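Local atomic coordinates of short chain dehydrogenase/reductase (Acinetobacter baumannii, PDB entry 4IUY), a protein that probably catalyses NAD(P)-dependent oxidation or reduction, as a Rossmann-fold member of the short-chain dehydrogenase/reductase family. Residues 158-170 with 178-192. Residues are numbered along the deposited sequence; the frame is centred on the assembly and turned at random.
Sequences GSIINITSILSQS and YCASKAGLRHLTEVM
Lys-182 reaches from helix 176-196 to the end of strand 159-163, where its NZ donates to Thr-164 O at 3.2 Å, from above the carbonyl plane, and more weakly to Ile-163 O. With CG anti to its carbonyl carbon (chi1 -69°), the lysine lays CG over one face of the Tyr-178 ring, offset toward the rim; a bend at chi2 then turns the chain, which runs out extended to NZ. Tyr-178 and Lys-182 form the YxxxK pair of the family, with Ser-165 in the position of its usual serine partner, an arrangement consistent with the active site. Ser-165 OG lies at the ring edge, 3.7 Å from Tyr-178 CE2; it also accepts from Leu-167 N, closing an ST turn. Leu-167 CD1 packs against Tyr-178 CE2, the two side chains nearly perpendicular. Farther along, Asn-162 ND2 donates in its amide plane to Thr-189 OG1 (2.8 Å, 160° at the hydrogen), while that hydroxyl gives its own proton to Leu-185 O. Leu-185 CD2 meets Thr-164 CG2 at 3.7 Å. The Gln-169 amide stacks on the Arg-186 guanidinium, planes 12° apart and NE2 3.4 Å above its centre; Glu-262 takes Arg-186 NE in a salt bridge. Ile-160 CD1 touches selenomethionine Met-192 CE. The strand and helix, nearly antiparallel, open a beta-alpha-beta unit completed by strand 202-208; helix 126-153 packs against Tyr-178 and Met-192, and His-187 of a second subunit against Cys-179 and Ala-183.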
ATOM      1  N   GLY D 158     -21.936   5.624 -16.902  1.00 55.96           N
ATOM      2  CA  GLY D 158     -22.009   4.316 -16.280  1.00 50.28           C
ATOM      3  C   GLY D 158     -20.928   3.943 -15.281  1.00 55.21           C
ATOM      4  O   GLY D 158     -20.232   4.803 -14.730  1.00 56.67           O
ATOM      5  N   SER D 159     -20.823   2.640 -15.022  1.00 49.61           N
ATOM      6  CA  SER D 159     -19.904   2.109 -14.028  1.00 43.37           C
ATOM      7  C   SER D 159     -19.217   0.858 -14.517  1.00 38.40           C
ATOM      8  O   SER D 159     -19.782   0.047 -15.258  1.00 52.06           O
ATOM      9  CB  SER D 159     -20.644   1.804 -12.726  1.00 47.80           C
ATOM     10  OG  SER D 159     -21.163   2.987 -12.149  1.00 55.75           O
ATOM     11  N   ILE D 160     -17.989   0.704 -14.064  1.00 37.67           N
ATOM     12  CA  ILE D 160     -17.184  -0.468 -14.327  1.00 38.14           C
ATOM     13  C   ILE D 160     -16.716  -1.077 -13.002  1.00 50.62           C
ATOM     14  O   ILE D 160     -16.274  -0.357 -12.106  1.00 35.87           O
ATOM     15  CB  ILE D 160     -15.976  -0.116 -15.177  1.00 41.85           C
ATOM     16  CG1 ILE D 160     -16.434   0.447 -16.525  1.00 41.11           C
ATOM     17  CG2 ILE D 160     -15.067  -1.354 -15.331  1.00 44.08           C
ATOM     18  CD1 ILE D 160     -15.297   0.931 -17.408  1.00 41.05           C
ATOM     19  N   ILE D 161     -16.861  -2.389 -12.879  1.00 35.69           N
ATOM     20  CA  ILE D 161     -16.412  -3.126 -11.718  1.00 37.97           C
ATOM     21  C   ILE D 161     -15.460  -4.242 -12.184  1.00 44.07           C
ATOM     22  O   ILE D 161     -15.853  -5.104 -12.989  1.00 37.65           O
ATOM     23  CB  ILE D 161     -17.595  -3.757 -10.956  1.00 38.00           C
ATOM     24  CG1 ILE D 161     -18.653  -2.714 -10.596  1.00 35.42           C
ATOM     25  CG2 ILE D 161     -17.126  -4.519  -9.728  1.00 37.80           C
ATOM     26  CD1 ILE D 161     -19.927  -3.366 -10.016  1.00 35.62           C
ATOM     27  N   ASN D 162     -14.211  -4.199 -11.714  1.00 35.44           N
ATOM     28  CA  ASN D 162     -13.233  -5.246 -12.001  1.00 34.17           C
ATOM     29  C   ASN D 162     -13.160  -6.242 -10.875  1.00 33.78           C
ATOM     30  O   ASN D 162     -12.914  -5.886  -9.727  1.00 45.41           O
ATOM     31  CB  ASN D 162     -11.830  -4.645 -12.247  1.00 35.09           C
ATOM     32  CG  ASN D 162     -11.763  -3.815 -13.543  1.00 43.98           C
ATOM     33  OD1 ASN D 162     -12.366  -4.190 -14.550  1.00 38.44           O
ATOM     34  ND2 ASN D 162     -11.035  -2.694 -13.517  1.00 34.89           N
ATOM     35  N   ILE D 163     -13.386  -7.506 -11.179  1.00 42.99           N
ATOM     36  CA  ILE D 163     -13.159  -8.482 -10.145  1.00 38.22           C
ATOM     37  C   ILE D 163     -11.682  -8.830 -10.141  1.00 42.14           C
ATOM     38  O   ILE D 163     -11.160  -9.432 -11.092  1.00 34.10           O
ATOM     39  CB  ILE D 163     -13.998  -9.741 -10.311  1.00 36.31           C
ATOM     40  CG1 ILE D 163     -15.461  -9.376 -10.535  1.00 39.49           C
ATOM     41  CG2 ILE D 163     -13.826 -10.616  -9.080  1.00 34.20           C
ATOM     42  CD1 ILE D 163     -16.027  -8.494  -9.471  1.00 35.31           C
ATOM     43  N   THR D 164     -10.988  -8.411  -9.090  1.00 37.76           N
ATOM     44  CA  THR D 164      -9.587  -8.787  -8.977  1.00 37.47           C
ATOM     45  C   THR D 164      -9.458 -10.026  -8.084  1.00 33.58           C
ATOM     46  O   THR D 164      -9.925 -11.095  -8.450  1.00 49.44           O
ATOM     47  CB  THR D 164      -8.703  -7.587  -8.517  1.00 48.78           C
ATOM     48  OG1 THR D 164      -9.085  -7.115  -7.214  1.00 42.03           O
ATOM     49  CG2 THR D 164      -8.825  -6.457  -9.549  1.00 44.30           C
ATOM     50  N   SER D 165      -8.847  -9.857  -6.916  1.00 39.69           N
ATOM     51  CA  SER D 165      -8.479 -10.939  -6.008  1.00 37.99           C
ATOM     52  C   SER D 165      -7.612 -10.315  -4.922  1.00 39.02           C
ATOM     53  O   SER D 165      -6.903  -9.333  -5.171  1.00 36.22           O
ATOM     54  CB  SER D 165      -7.635 -11.986  -6.741  1.00 36.55           C
ATOM     55  OG  SER D 165      -7.074 -12.936  -5.842  1.00 36.73           O
ATOM     56  N   ILE D 166      -7.630 -10.880  -3.727  1.00 33.91           N
ATOM     57  CA  ILE D 166      -6.710 -10.404  -2.699  1.00 43.26           C
ATOM     58  C   ILE D 166      -5.280 -10.692  -3.111  1.00 34.13           C
ATOM     59  O   ILE D 166      -4.342 -10.119  -2.580  1.00 43.21           O
ATOM     60  CB  ILE D 166      -7.007 -10.975  -1.311  1.00 38.93           C
ATOM     61  CG1 ILE D 166      -6.941 -12.497  -1.312  1.00 35.14           C
ATOM     62  CG2 ILE D 166      -8.357 -10.490  -0.805  1.00 34.34           C
ATOM     63  CD1 ILE D 166      -7.042 -13.091   0.135  1.00 41.14           C
ATOM     64  N   LEU D 167      -5.125 -11.580  -4.084  1.00 37.90           N
ATOM     65  CA  LEU D 167      -3.815 -11.869  -4.656  1.00 34.73           C
ATOM     66  C   LEU D 167      -3.260 -10.730  -5.505  1.00 34.34           C
ATOM     67  O   LEU D 167      -2.163 -10.813  -6.027  1.00 42.28           O
ATOM     68  CB  LEU D 167      -3.857 -13.158  -5.467  1.00 35.36           C
ATOM     69  CG  LEU D 167      -4.032 -14.375  -4.545  1.00 43.08           C
ATOM     70  CD1 LEU D 167      -4.021 -15.636  -5.345  1.00 36.89           C
ATOM     71  CD2 LEU D 167      -2.940 -14.419  -3.441  1.00 38.75           C
ATOM     72  N   SER D 168      -4.026  -9.665  -5.656  1.00 39.51           N
ATOM     73  CA  SER D 168      -3.514  -8.494  -6.333  1.00 33.59           C
ATOM     74  C   SER D 168      -2.498  -7.799  -5.402  1.00 41.39           C
ATOM     75  O   SER D 168      -1.655  -7.057  -5.870  1.00 49.81           O
ATOM     76  CB  SER D 168      -4.658  -7.560  -6.723  1.00 33.22           C
ATOM     77  OG  SER D 168      -5.251  -6.979  -5.578  1.00 34.56           O
ATOM     78  N   GLN D 169      -2.568  -8.073  -4.091  1.00 37.69           N
ATOM     79  CA  GLN D 169      -1.596  -7.505  -3.144  1.00 44.06           C
ATOM     80  C   GLN D 169      -0.942  -8.547  -2.241  1.00 41.44           C
ATOM     81  O   GLN D 169       0.147  -8.340  -1.768  1.00 39.89           O
ATOM     82  CB  GLN D 169      -2.233  -6.424  -2.262  1.00 35.50           C
ATOM     83  CG  GLN D 169      -2.846  -5.242  -3.008  1.00 35.63           C
ATOM     84  CD  GLN D 169      -3.344  -4.157  -2.060  1.00 45.02           C
ATOM     85  OE1 GLN D 169      -4.329  -4.340  -1.336  1.00 54.67           O
ATOM     86  NE2 GLN D 169      -2.655  -3.031  -2.051  1.00 33.47           N
ATOM     87  N   SER D 170      -1.633  -9.643  -1.974  1.00 45.82           N
ATOM     88  CA  SER D 170      -1.056 -10.732  -1.202  1.00 41.08           C
ATOM     89  C   SER D 170      -0.403 -11.753  -2.150  1.00 44.74           C
ATOM     90  O   SER D 170      -0.629 -11.744  -3.367  1.00 46.61           O
ATOM     91  CB  SER D 170      -2.147 -11.427  -0.393  1.00 43.46           C
ATOM     92  OG  SER D 170      -2.850 -10.485   0.387  1.00 46.67           O
ATOM     93  N   TYR D 178      -0.926 -15.321 -12.254  1.00 39.37           N
ATOM     94  CA  TYR D 178      -2.195 -14.822 -11.724  1.00 37.90           C
ATOM     95  C   TYR D 178      -1.967 -13.588 -10.822  1.00 38.01           C
ATOM     96  O   TYR D 178      -2.655 -12.580 -10.972  1.00 42.98           O
ATOM     97  CB  TYR D 178      -2.890 -15.943 -10.963  1.00 38.20           C
ATOM     98  CG  TYR D 178      -4.256 -15.632 -10.415  1.00 49.96           C
ATOM     99  CD1 TYR D 178      -5.401 -15.892 -11.171  1.00 40.26           C
ATOM    100  CD2 TYR D 178      -4.416 -15.132  -9.114  1.00 43.93           C
ATOM    101  CE1 TYR D 178      -6.647 -15.648 -10.672  1.00 37.07           C
ATOM    102  CE2 TYR D 178      -5.669 -14.885  -8.608  1.00 37.77           C
ATOM    103  CZ  TYR D 178      -6.786 -15.159  -9.395  1.00 39.42           C
ATOM    104  OH  TYR D 178      -8.051 -14.933  -8.913  1.00 43.50           O
ATOM    105  N   CYS D 179      -1.021 -13.685  -9.886  1.00 37.01           N
ATOM    106  CA  CYS D 179      -0.661 -12.550  -9.016  1.00 39.90           C
ATOM    107  C   CYS D 179      -0.213 -11.336  -9.816  1.00 38.22           C
ATOM    108  O   CYS D 179      -0.625 -10.216  -9.522  1.00 39.99           O
ATOM    109  CB  CYS D 179       0.450 -12.929  -8.021  1.00 38.60           C
ATOM    110  SG  CYS D 179      -0.149 -14.049  -6.717  1.00 42.83           S
ATOM    111  N   ALA D 180       0.644 -11.552 -10.813  1.00 36.79           N
ATOM    112  CA  ALA D 180       1.110 -10.423 -11.620  1.00 50.82           C
ATOM    113  C   ALA D 180      -0.074  -9.740 -12.340  1.00 52.07           C
ATOM    114  O   ALA D 180      -0.179  -8.507 -12.361  1.00 40.93           O
ATOM    115  CB  ALA D 180       2.184 -10.868 -12.610  1.00 37.86           C
ATOM    116  N   SER D 181      -0.963 -10.551 -12.920  1.00 48.11           N
ATOM    117  CA  SER D 181      -2.068 -10.028 -13.707  1.00 40.38           C
ATOM    118  C   SER D 181      -3.070  -9.281 -12.825  1.00 44.85           C
ATOM    119  O   SER D 181      -3.553  -8.199 -13.199  1.00 44.24           O
ATOM    120  CB  SER D 181      -2.729 -11.154 -14.523  1.00 41.63           C
ATOM    121  OG  SER D 181      -3.375 -12.102 -13.682  1.00 49.34           O
ATOM    122  N   LYS D 182      -3.358  -9.837 -11.650  1.00 35.17           N
ATOM    123  CA  LYS D 182      -4.283  -9.192 -10.714  1.00 36.01           C
ATOM    124  C   LYS D 182      -3.762  -7.851 -10.163  1.00 39.50           C
ATOM    125  O   LYS D 182      -4.522  -6.884 -10.064  1.00 39.79           O
ATOM    126  CB  LYS D 182      -4.631 -10.131  -9.555  1.00 34.35           C
ATOM    127  CG  LYS D 182      -5.482 -11.329  -9.970  1.00 34.75           C
ATOM    128  CD  LYS D 182      -6.742 -10.943 -10.712  1.00 34.62           C
ATOM    129  CE  LYS D 182      -7.650 -12.148 -10.920  1.00 35.07           C
ATOM    130  NZ  LYS D 182      -9.037 -11.777 -11.430  1.00 34.97           N
ATOM    131  N   ALA D 183      -2.483  -7.789  -9.800  1.00 34.26           N
ATOM    132  CA  ALA D 183      -1.883  -6.509  -9.405  1.00 42.69           C
ATOM    133  C   ALA D 183      -1.936  -5.536 -10.589  1.00 44.87           C
ATOM    134  O   ALA D 183      -2.139  -4.332 -10.409  1.00 44.47           O
ATOM    135  CB  ALA D 183      -0.439  -6.685  -8.958  1.00 34.42           C
ATOM    136  N   GLY D 184      -1.705  -6.049 -11.791  1.00 34.90           N
ATOM    137  CA  GLY D 184      -1.811  -5.210 -12.971  1.00 36.63           C
ATOM    138  C   GLY D 184      -3.211  -4.627 -13.118  1.00 36.19           C
ATOM    139  O   GLY D 184      -3.370  -3.452 -13.429  1.00 38.52           O
ATOM    140  N   LEU D 185      -4.223  -5.476 -12.946  1.00 34.79           N
ATOM    141  CA  LEU D 185      -5.604  -5.053 -13.078  1.00 40.43           C
ATOM    142  C   LEU D 185      -5.982  -4.069 -11.971  1.00 42.22           C
ATOM    143  O   LEU D 185      -6.661  -3.061 -12.228  1.00 36.03           O
ATOM    144  CB  LEU D 185      -6.540  -6.257 -13.080  1.00 34.53           C
ATOM    145  CG  LEU D 185      -8.030  -5.969 -13.262  1.00 42.86           C
ATOM    146  CD1 LEU D 185      -8.303  -5.211 -14.540  1.00 35.10           C
ATOM    147  CD2 LEU D 185      -8.883  -7.246 -13.158  1.00 34.48           C
ATOM    148  N   ARG D 186      -5.480  -4.323 -10.763  1.00 35.28           N
ATOM    149  CA  ARG D 186      -5.745  -3.427  -9.636  1.00 36.07           C
ATOM    150  C   ARG D 186      -5.257  -2.012  -9.928  1.00 37.82           C
ATOM    151  O   ARG D 186      -5.985  -1.041  -9.729  1.00 36.18           O
ATOM    152  CB  ARG D 186      -5.094  -3.931  -8.343  1.00 37.43           C
ATOM    153  CG  ARG D 186      -5.406  -3.049  -7.136  1.00 33.02           C
ATOM    154  CD  ARG D 186      -4.605  -3.480  -5.899  1.00 46.57           C
ATOM    155  NE  ARG D 186      -5.233  -2.941  -4.698  1.00 46.97           N
ATOM    156  CZ  ARG D 186      -5.004  -1.726  -4.208  1.00 46.33           C
ATOM    157  NH1 ARG D 186      -4.136  -0.906  -4.808  1.00 42.20           N
ATOM    158  NH2 ARG D 186      -5.650  -1.328  -3.115  1.00 39.00           N
ATOM    159  N   HIS D 187      -4.035  -1.877 -10.415  1.00 34.13           N
ATOM    160  CA  HIS D 187      -3.543  -0.533 -10.666  1.00 38.07           C
ATOM    161  C   HIS D 187      -4.224   0.113 -11.883  1.00 35.18           C
ATOM    162  O   HIS D 187      -4.412   1.339 -11.916  1.00 40.28           O
ATOM    163  CB  HIS D 187      -2.026  -0.517 -10.832  1.00 35.55           C
ATOM    164  CG  HIS D 187      -1.424   0.847 -10.749  1.00 35.52           C
ATOM    165  ND1 HIS D 187      -1.886   1.807  -9.873  1.00 38.60           N
ATOM    166  CD2 HIS D 187      -0.361   1.398 -11.385  1.00 37.24           C
ATOM    167  CE1 HIS D 187      -1.154   2.904  -9.995  1.00 40.62           C
ATOM    168  NE2 HIS D 187      -0.211   2.676 -10.894  1.00 37.79           N
ATOM    169  N   LEU D 188      -4.589  -0.714 -12.863  1.00 35.31           N
ATOM    170  CA  LEU D 188      -5.289  -0.246 -14.056  1.00 35.97           C
ATOM    171  C   LEU D 188      -6.654   0.309 -13.665  1.00 42.76           C
ATOM    172  O   LEU D 188      -7.109   1.301 -14.221  1.00 42.15           O
ATOM    173  CB  LEU D 188      -5.440  -1.370 -15.089  1.00 36.22           C
ATOM    174  CG  LEU D 188      -6.053  -0.956 -16.444  1.00 44.09           C
ATOM    175  CD1 LEU D 188      -5.212   0.144 -17.071  1.00 41.78           C
ATOM    176  CD2 LEU D 188      -6.181  -2.121 -17.400  1.00 37.48           C
ATOM    177  N   THR D 189      -7.288  -0.335 -12.694  1.00 35.09           N
ATOM    178  CA  THR D 189      -8.527   0.165 -12.138  1.00 43.43           C
ATOM    179  C   THR D 189      -8.341   1.622 -11.654  1.00 40.63           C
ATOM    180  O   THR D 189      -9.123   2.513 -12.006  1.00 48.72           O
ATOM    181  CB  THR D 189      -9.017  -0.753 -10.994  1.00 40.24           C
ATOM    182  OG1 THR D 189      -9.174  -2.094 -11.485  1.00 35.15           O
ATOM    183  CG2 THR D 189     -10.323  -0.259 -10.414  1.00 34.29           C
ATOM    184  N   GLU D 190      -7.272   1.872 -10.907  1.00 36.56           N
ATOM    185  CA  GLU D 190      -6.968   3.224 -10.424  1.00 38.28           C
ATOM    186  C   GLU D 190      -6.704   4.204 -11.555  1.00 44.62           C
ATOM    187  O   GLU D 190      -7.202   5.345 -11.534  1.00 37.46           O
ATOM    188  CB  GLU D 190      -5.769   3.194  -9.481  1.00 35.48           C
ATOM    189  CG  GLU D 190      -5.990   2.274  -8.266  1.00 62.93           C
ATOM    190  CD  GLU D 190      -4.752   2.089  -7.373  1.00 61.31           C
ATOM    191  OE1 GLU D 190      -3.687   1.624  -7.865  1.00 57.12           O
ATOM    192  OE2 GLU D 190      -4.857   2.432  -6.172  1.00 60.97           O
ATOM    193  N   VAL D 191      -5.902   3.762 -12.526  1.00 36.94           N
ATOM    194  CA  VAL D 191      -5.537   4.595 -13.677  1.00 45.07           C
ATOM    195  C   VAL D 191      -6.773   4.912 -14.542  1.00 43.70           C
ATOM    196  O   VAL D 191      -6.982   6.053 -14.940  1.00 45.65           O
ATOM    197  CB  VAL D 191      -4.415   3.918 -14.531  1.00 49.46           C
ATOM    198  CG1 VAL D 191      -4.145   4.703 -15.791  1.00 52.78           C
ATOM    199  CG2 VAL D 191      -3.131   3.794 -13.719  1.00 50.30           C
HETATM  200  N   MSE D 192      -7.601   3.899 -14.787  1.00 39.30           N
HETATM  201  CA  MSE D 192      -8.835   4.081 -15.525  1.00 42.28           C
HETATM  202  C   MSE D 192      -9.765   5.020 -14.773  1.00 44.53           C
HETATM  203  O   MSE D 192     -10.434   5.857 -15.375  1.00 44.30           O
HETATM  204  CB  MSE D 192      -9.519   2.756 -15.777  1.00 38.11           C
HETATM  205  CG  MSE D 192      -8.844   1.868 -16.810  1.00 45.50           C
HETATM  206 SE   MSE D 192      -9.732   0.090 -16.867  0.86 57.65          SE
HETATM  207  CE  MSE D 192     -11.577   0.685 -16.831  1.00 73.98           C
TER